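Local coordinates for putative chromatin binding protein (PDB 6QP0) that probably works as a tRNA-dependent P-loop ATPase that binds ATP and magnesium and is needed for tRNA modification by Elongator, at residues 74-77 against 78-82. Sequence-based numbering, arbitrary orientation.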
loop_
_atom_site.group_PDB
_atom_site.type_symbol
_atom_site.label_atom_id
_atom_site.label_comp_id
_atom_site.label_asym_id
_atom_site.label_seq_id
_atom_site.Cartn_x
_atom_site.Cartn_y
_atom_site.Cartn_z
ATOM N N HIS A 74 0.281 12.455 -4.895
ATOM C CA HIS A 74 -1.004 11.774 -4.945
ATOM C C HIS A 74 -1.045 10.662 -3.904
ATOM O O HIS A 74 -0.037 10.003 -3.634
ATOM C CB HIS A 74 -1.271 11.173 -6.334
ATOM C CG HIS A 74 -1.095 12.142 -7.459
ATOM N ND1 HIS A 74 -2.129 12.913 -7.948
ATOM C CD2 HIS A 74 -0.007 12.461 -8.200
ATOM C CE1 HIS A 74 -1.683 13.667 -8.937
ATOM N NE2 HIS A 74 -0.399 13.411 -9.111
ATOM N N TYR A 75 -2.229 10.454 -3.328
ATOM C CA TYR A 75 -2.462 9.400 -2.352
ATOM C C TYR A 75 -3.695 8.606 -2.759
ATOM O O TYR A 75 -4.757 9.188 -3.002
ATOM C CB TYR A 75 -2.650 9.975 -0.945
ATOM C CG TYR A 75 -3.152 8.963 0.062
ATOM C CD1 TYR A 75 -2.276 8.096 0.701
ATOM C CD2 TYR A 75 -4.501 8.876 0.373
ATOM C CE1 TYR A 75 -2.731 7.170 1.618
ATOM C CE2 TYR A 75 -4.965 7.953 1.291
ATOM C CZ TYR A 75 -4.076 7.104 1.910
ATOM O OH TYR A 75 -4.532 6.183 2.823
ATOM N N ILE A 76 -3.553 7.284 -2.824
ATOM C CA ILE A 76 -4.632 6.390 -3.221
ATOM C C ILE A 76 -4.721 5.255 -2.212
ATOM O O ILE A 76 -3.700 4.782 -1.704
ATOM C CB ILE A 76 -4.415 5.828 -4.643
ATOM C CG1 ILE A 76 -4.208 6.964 -5.645
ATOM C CG2 ILE A 76 -5.599 4.961 -5.057
ATOM C CD1 ILE A 76 -3.741 6.499 -7.011
ATOM N N SER A 77 -5.944 4.810 -1.930
ATOM C CA SER A 77 -6.169 3.713 -1.005
ATOM C C SER A 77 -7.488 3.043 -1.356
ATOM O O SER A 77 -8.276 3.556 -2.155
ATOM C CB SER A 77 -6.177 4.198 0.449
ATOM O OG SER A 77 -7.340 4.960 0.723
ATOM N N ASP A 78 -7.723 1.874 -0.752
ATOM C CA ASP A 78 -9.019 1.221 -0.891
ATOM C C ASP A 78 -10.142 2.152 -0.452
ATOM O O ASP A 78 -11.211 2.191 -1.075
ATOM C CB ASP A 78 -9.049 -0.075 -0.078
ATOM C CG ASP A 78 -8.123 -1.144 -0.636
ATOM O OD1 ASP A 78 -7.242 -0.814 -1.456
ATOM O OD2 ASP A 78 -8.283 -2.323 -0.257
ATOM N N ALA A 79 -9.910 2.927 0.612
ATOM C CA ALA A 79 -10.944 3.813 1.133
ATOM C C ALA A 79 -11.224 4.969 0.179
ATOM O O ALA A 79 -12.384 5.346 -0.022
ATOM C CB ALA A 79 -10.530 4.343 2.507
ATOM N N THR A 80 -10.175 5.549 -0.414
ATOM C CA THR A 80 -10.380 6.648 -1.352
ATOM C C THR A 80 -11.156 6.190 -2.580
ATOM O O THR A 80 -11.902 6.976 -3.171
ATOM C CB THR A 80 -9.038 7.246 -1.781
ATOM O OG1 THR A 80 -8.259 6.250 -2.454
ATOM C CG2 THR A 80 -8.277 7.777 -0.575
ATOM N N LEU A 81 -10.983 4.933 -2.979
ATOM C CA LEU A 81 -11.715 4.351 -4.092
ATOM C C LEU A 81 -12.977 3.629 -3.643
ATOM O O LEU A 81 -13.606 2.942 -4.453
ATOM C CB LEU A 81 -10.813 3.384 -4.859
ATOM C CG LEU A 81 -9.504 3.980 -5.376
ATOM C CD1 LEU A 81 -8.646 2.903 -6.016
ATOM C CD2 LEU A 81 -9.774 5.110 -6.362
ATOM N N SER A 82 -13.355 3.767 -2.375
ATOM C CA SER A 82 -14.560 3.135 -1.842
ATOM C C SER A 82 -14.553 1.632 -2.112
ATOM O O SER A 82 -15.545 1.047 -2.553
ATOM C CB SER A 82 -15.813 3.790 -2.421
ATOM O OG SER A 82 -15.853 5.170 -2.105
#
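Thr80 gives two hydrogen bonds to Ser77, from its amide N and from OG1, at the turn that follows strand 72-77. The side chain of Ser77 accepts at the start of the turn: OG receives the amide N-H of Thr80 at 3.1 Å, in a nearly straight bond (162°). Its chi1 of 71° sets OG between the backbone N and the carbonyl carbon, facing that amide. The carbonyl O of Ser77 accepts twice, from Leu81 N at 3.1 Å and from Thr80 OG1 at 2.7 Å. Both donors come from the same face of the carbonyl plane. Thr80 splits its two branches: OG1 turns back to the carbonyl O of Ser77, while CG2 lies 3.8 Å from CE2 of the Tyr75 ring, approaching obliquely. With an alanine at Ser77 the OG acceptor is gone, and the Thr80 amide is likely to lose this bond, leaving the turn less firmly set. Away from the Tyr75 ring, Ile76 CG2 packs against Leu81 CD1 at 3.8 Å. The Asp78 carboxylate hydrogen-bonds to Tyr88 and Ser131. Strand 72-77 edges the parallel sheet of the P-loop NTPase domain, beside strand 125-130. Tyr75 hydrogen-bonds through OH to the magnesium ligand Asp130 and touches helix 15-31; Ile76 and Leu81 pack on helix 106-120.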